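Local coordinates for large adhesion protein (Lap) involved in biofilm formation (Marinobacter hydrocarbonoclasticus, PDB 6XI3), which probably helps the bacterium adhere and form biofilm, its tandem calcium-binding Ig-like beta-sandwich domains extending the adhesin toward its target, at residues Val129-Leu143 / Gly178-Leu190. Numbering follows the deposited sequence.
Sequences VSVGTIDNTAQTVNL and GSYSLTGVDISSL. With EDO (1,2-ethanediol), chain L.
Val141 lies alongside Val185, the two side chains pointing the same way from neighbouring antiparallel strands, with Val141 CG1 3.8 Å from Val185 CB. That methyl sits between its own backbone N and carbonyl carbon (chi1 55°), where it also meets CG2 of Ile187. Leu143 and Leu182 project from the same face, which packs on Met160, Ile158 and Val197 of the other sheet of the sandwich. Paired backbone bonds join Val141 to Val185 and Leu143 to Leu182, but the register slips by one residue between them, a beta bulge at the corner made by Gly184. Asn142 bridges this irregularity: its OD1 takes the Gly184 N-H at 2.8 Å in a nearly straight bond (176°), while Thr183 CG2 lies 3.7 Å from the same OD1. The positive phi of Gly184, which favours glycine, goes with the turn of the chain here. Farther along, Ile187 N donates to Gln139 O at 3.0 Å, and Asp186 OD1 accepts Ser188 N, making an Asx turn, and also takes Ser188 OG. Gln139, extended beyond CG, brings OE1 to 3.3 Å from Ser188 CA; a water lies within hydrogen-bonding distance of both this OE1 and Leu190 O. At the other end, Tyr180 turns its hydroxyl to Val129, OH lying 3.2 Å from CB, and hydrogen-bonds Thr128 O, which satisfies a buried polar group. The contact thus adds edge strand 180-186 to a three-stranded sheet of an Ig-like sandwich: apolar branches face the core, while the Asn142 amide oxygen takes the N-H that the bulge leaves without a well-aligned backbone acceptor across the strands.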
loop_
_atom_site.group_PDB
_atom_site.type_symbol
_atom_site.label_atom_id
_atom_site.label_comp_id
_atom_site.label_asym_id
_atom_site.label_seq_id
_atom_site.Cartn_x
_atom_site.Cartn_y
_atom_site.Cartn_z
ATOM N N VAL A 129 0.582 -23.862 7.669
ATOM C CA VAL A 129 1.651 -22.838 7.787
ATOM C C VAL A 129 1.134 -21.701 8.669
ATOM O O VAL A 129 -0.063 -21.405 8.624
ATOM C CB VAL A 129 2.102 -22.310 6.429
ATOM C CG1 VAL A 129 1.018 -21.486 5.751
ATOM C CG2 VAL A 129 3.384 -21.515 6.609
ATOM N N SER A 130 2.009 -21.107 9.461
ATOM C CA SER A 130 1.597 -20.010 10.360
ATOM C C SER A 130 2.736 -19.003 10.489
ATOM O O SER A 130 3.921 -19.410 10.562
ATOM C CB SER A 130 1.095 -20.554 11.676
ATOM O OG SER A 130 2.104 -20.533 12.653
ATOM N N VAL A 131 2.377 -17.723 10.437
ATOM C CA VAL A 131 3.351 -16.628 10.630
ATOM C C VAL A 131 3.596 -16.480 12.122
ATOM O O VAL A 131 2.659 -16.244 12.863
ATOM C CB VAL A 131 2.868 -15.318 10.005
ATOM C CG1 VAL A 131 3.826 -14.185 10.349
ATOM C CG2 VAL A 131 2.740 -15.479 8.514
ATOM N N GLY A 132 4.835 -16.638 12.551
ATOM C CA GLY A 132 5.197 -16.407 13.957
ATOM C C GLY A 132 5.287 -14.919 14.213
ATOM O O GLY A 132 4.691 -14.426 15.193
ATOM N N THR A 133 6.097 -14.235 13.418
ATOM C CA THR A 133 6.190 -12.760 13.482
ATOM C C THR A 133 6.536 -12.225 12.105
ATOM O O THR A 133 7.315 -12.869 11.378
ATOM C CB THR A 133 7.261 -12.198 14.430
ATOM O OG1 THR A 133 8.549 -12.604 13.992
ATOM C CG2 THR A 133 7.115 -12.653 15.851
ATOM N N ILE A 134 5.996 -11.055 11.816
ATOM C CA ILE A 134 6.539 -10.148 10.786
ATOM C C ILE A 134 7.269 -9.063 11.559
ATOM O O ILE A 134 6.610 -8.264 12.233
ATOM C CB ILE A 134 5.425 -9.607 9.876
ATOM C CG1 ILE A 134 4.742 -10.739 9.110
ATOM C CG2 ILE A 134 5.946 -8.529 8.933
ATOM C CD1 ILE A 134 3.348 -10.365 8.600
ATOM N N ASP A 135 8.584 -9.061 11.445
ATOM C CA ASP A 135 9.478 -8.076 12.081
ATOM C C ASP A 135 9.612 -6.857 11.158
ATOM O O ASP A 135 10.509 -6.867 10.311
ATOM C CB ASP A 135 10.807 -8.729 12.437
ATOM C CG ASP A 135 11.699 -7.855 13.302
ATOM O OD1 ASP A 135 11.596 -6.597 13.224
ATOM O OD2 ASP A 135 12.508 -8.440 14.030
ATOM N N ASN A 136 8.816 -5.809 11.429
ATOM C CA ASN A 136 8.772 -4.550 10.660
ATOM C C ASN A 136 10.118 -3.853 10.760
ATOM O O ASN A 136 10.487 -3.203 9.761
ATOM C CB ASN A 136 7.614 -3.627 11.082
ATOM C CG ASN A 136 6.285 -4.237 10.728
ATOM O OD1 ASN A 136 6.167 -4.785 9.646
ATOM N ND2 ASN A 136 5.288 -4.169 11.608
ATOM N N THR A 137 10.819 -3.968 11.889
ATOM C CA THR A 137 12.137 -3.295 12.099
ATOM C C THR A 137 13.252 -3.962 11.285
ATOM O O THR A 137 14.006 -3.222 10.664
ATOM C CB THR A 137 12.528 -3.249 13.577
ATOM O OG1 THR A 137 11.385 -2.793 14.299
ATOM C CG2 THR A 137 13.709 -2.340 13.827
ATOM N N ALA A 138 13.376 -5.290 11.278
ATOM C CA ALA A 138 14.436 -5.993 10.513
ATOM C C ALA A 138 13.975 -6.336 9.080
ATOM O O ALA A 138 14.835 -6.693 8.272
ATOM C CB ALA A 138 14.870 -7.241 11.257
ATOM N N GLN A 139 12.673 -6.236 8.772
ATOM C CA GLN A 139 12.065 -6.634 7.463
ATOM C C GLN A 139 12.325 -8.126 7.261
ATOM O O GLN A 139 12.929 -8.516 6.247
ATOM C CB GLN A 139 12.593 -5.765 6.313
ATOM C CG GLN A 139 12.448 -4.277 6.613
ATOM C CD GLN A 139 12.592 -3.337 5.432
ATOM O OE1 GLN A 139 12.220 -3.628 4.307
ATOM N NE2 GLN A 139 13.021 -2.134 5.728
ATOM N N THR A 140 11.938 -8.916 8.249
ATOM C CA THR A 140 12.082 -10.394 8.219
ATOM C C THR A 140 10.792 -11.047 8.694
ATOM O O THR A 140 9.953 -10.374 9.293
ATOM C CB THR A 140 13.258 -10.877 9.072
ATOM O OG1 THR A 140 12.988 -10.516 10.428
ATOM C CG2 THR A 140 14.593 -10.303 8.651
ATOM N N VAL A 141 10.621 -12.322 8.369
ATOM C CA VAL A 141 9.451 -13.095 8.829
ATOM C C VAL A 141 9.967 -14.424 9.386
ATOM O O VAL A 141 10.941 -14.984 8.812
ATOM C CB VAL A 141 8.412 -13.262 7.708
ATOM C CG1 VAL A 141 9.016 -13.867 6.462
ATOM C CG2 VAL A 141 7.241 -14.103 8.180
ATOM N N ASN A 142 9.415 -14.817 10.531
ATOM C CA ASN A 142 9.536 -16.184 11.097
ATOM C C ASN A 142 8.252 -16.938 10.759
ATOM O O ASN A 142 7.149 -16.383 11.021
ATOM C CB ASN A 142 9.786 -16.145 12.609
ATOM C CG ASN A 142 11.063 -15.425 12.983
ATOM O OD1 ASN A 142 11.890 -15.103 12.119
ATOM N ND2 ASN A 142 11.237 -15.164 14.272
ATOM N N LEU A 143 8.398 -18.126 10.178
ATOM C CA LEU A 143 7.302 -19.011 9.708
ATOM C C LEU A 143 7.514 -20.349 10.393
ATOM O O LEU A 143 8.675 -20.749 10.567
ATOM C CB LEU A 143 7.400 -19.277 8.198
ATOM C CG LEU A 143 7.300 -18.080 7.265
ATOM C CD1 LEU A 143 7.582 -18.486 5.836
ATOM C CD2 LEU A 143 5.935 -17.416 7.355
ATOM N N GLY A 178 7.487 -34.127 11.248
ATOM C CA GLY A 178 6.703 -33.525 10.156
ATOM C C GLY A 178 6.618 -32.003 10.245
ATOM O O GLY A 178 5.908 -31.419 9.404
ATOM N N SER A 179 7.281 -31.375 11.226
ATOM C CA SER A 179 7.303 -29.902 11.403
ATOM C C SER A 179 8.386 -29.271 10.516
ATOM O O SER A 179 9.305 -29.967 10.052
ATOM C CB SER A 179 7.458 -29.499 12.847
ATOM O OG SER A 179 8.764 -29.754 13.309
ATOM N N TYR A 180 8.222 -27.989 10.209
ATOM C CA TYR A 180 9.197 -27.197 9.425
ATOM C C TYR A 180 9.096 -25.765 9.945
ATOM O O TYR A 180 8.057 -25.413 10.581
ATOM C CB TYR A 180 8.925 -27.303 7.924
ATOM C CG TYR A 180 7.634 -26.639 7.508
ATOM C CD1 TYR A 180 7.594 -25.289 7.168
ATOM C CD2 TYR A 180 6.449 -27.363 7.464
ATOM C CE1 TYR A 180 6.405 -24.677 6.800
ATOM C CE2 TYR A 180 5.253 -26.763 7.090
ATOM C CZ TYR A 180 5.229 -25.413 6.792
ATOM O OH TYR A 180 4.055 -24.851 6.395
ATOM N N SER A 181 10.178 -25.019 9.791
ATOM C CA SER A 181 10.270 -23.621 10.275
ATOM C C SER A 181 11.359 -22.880 9.501
ATOM O O SER A 181 12.272 -23.544 8.977
ATOM C CB SER A 181 10.533 -23.574 11.743
ATOM O OG SER A 181 11.870 -23.936 11.990
ATOM N N LEU A 182 11.192 -21.560 9.384
ATOM C CA LEU A 182 12.238 -20.641 8.903
ATOM C C LEU A 182 12.272 -19.435 9.833
ATOM O O LEU A 182 11.185 -18.985 10.313
ATOM C CB LEU A 182 11.912 -20.186 7.486
ATOM C CG LEU A 182 12.008 -21.250 6.400
ATOM C CD1 LEU A 182 11.535 -20.662 5.085
ATOM C CD2 LEU A 182 13.439 -21.777 6.264
ATOM N N THR A 183 13.468 -18.929 10.036
ATOM C CA THR A 183 13.765 -17.790 10.931
ATOM C C THR A 183 14.425 -16.717 10.091
ATOM O O THR A 183 15.265 -17.074 9.256
ATOM C CB THR A 183 14.629 -18.239 12.112
ATOM O OG1 THR A 183 13.879 -19.345 12.603
ATOM C CG2 THR A 183 14.780 -17.190 13.187
ATOM N N GLY A 184 14.008 -15.476 10.297
ATOM C CA GLY A 184 14.622 -14.293 9.674
ATOM C C GLY A 184 14.628 -14.350 8.155
ATOM O O GLY A 184 15.625 -13.935 7.592
ATOM N N VAL A 185 13.573 -14.819 7.492
ATOM C CA VAL A 185 13.501 -14.750 6.000
ATOM C C VAL A 185 13.434 -13.266 5.604
ATOM O O VAL A 185 12.541 -12.561 6.133
ATOM C CB VAL A 185 12.303 -15.513 5.413
ATOM C CG1 VAL A 185 12.273 -15.380 3.905
ATOM C CG2 VAL A 185 12.280 -16.976 5.817
ATOM N N ASP A 186 14.305 -12.829 4.688
ATOM C CA ASP A 186 14.437 -11.419 4.219
ATOM C C ASP A 186 13.237 -11.057 3.333
ATOM O O ASP A 186 13.078 -11.661 2.240
ATOM C CB ASP A 186 15.760 -11.205 3.467
ATOM C CG ASP A 186 16.014 -9.771 2.993
ATOM O OD1 ASP A 186 15.205 -8.856 3.327
ATOM O OD2 ASP A 186 17.019 -9.581 2.282
ATOM N N ILE A 187 12.414 -10.096 3.758
ATOM C CA ILE A 187 11.275 -9.606 2.925
ATOM C C ILE A 187 11.433 -8.105 2.639
ATOM O O ILE A 187 10.403 -7.445 2.322
ATOM C CB ILE A 187 9.929 -9.928 3.586
ATOM C CG1 ILE A 187 9.841 -9.379 5.013
ATOM C CG2 ILE A 187 9.675 -11.416 3.532
ATOM C CD1 ILE A 187 8.436 -9.334 5.548
ATOM N N SER A 188 12.657 -7.589 2.747
ATOM C CA SER A 188 13.019 -6.195 2.376
ATOM C C SER A 188 12.642 -5.922 0.907
ATOM O O SER A 188 12.330 -4.783 0.617
ATOM C CB SER A 188 14.464 -5.876 2.685
ATOM O OG SER A 188 15.346 -6.657 1.902
ATOM N N SER A 189 12.547 -6.935 0.045
ATOM C CA SER A 189 12.109 -6.760 -1.362
ATOM C C SER A 189 10.590 -6.542 -1.453
ATOM O O SER A 189 10.119 -6.212 -2.548
ATOM C CB SER A 189 12.533 -7.925 -2.208
ATOM O OG SER A 189 11.602 -8.998 -2.099
ATOM N N LEU A 190 9.828 -6.704 -0.365
ATOM C CA LEU A 190 8.353 -6.552 -0.439
ATOM C C LEU A 190 7.966 -5.136 -0.010
ATOM O O LEU A 190 8.730 -4.476 0.660
ATOM C CB LEU A 190 7.659 -7.627 0.397
ATOM C CG LEU A 190 8.015 -9.080 0.034
ATOM C CD1 LEU A 190 7.277 -10.045 0.946
ATOM C CD2 LEU A 190 7.709 -9.421 -1.417
HETATM C C1 EDO L . 11.047 -1.525 -0.310
HETATM O O1 EDO L . 10.358 -2.547 -1.023
HETATM C C2 EDO L . 11.803 -1.958 0.905
HETATM O O2 EDO L . 13.202 -2.003 0.803
HETATM O O HOH W 1 15.790 -7.764 5.809
HETATM O O HOH W 2 10.219 -3.101 2.518
#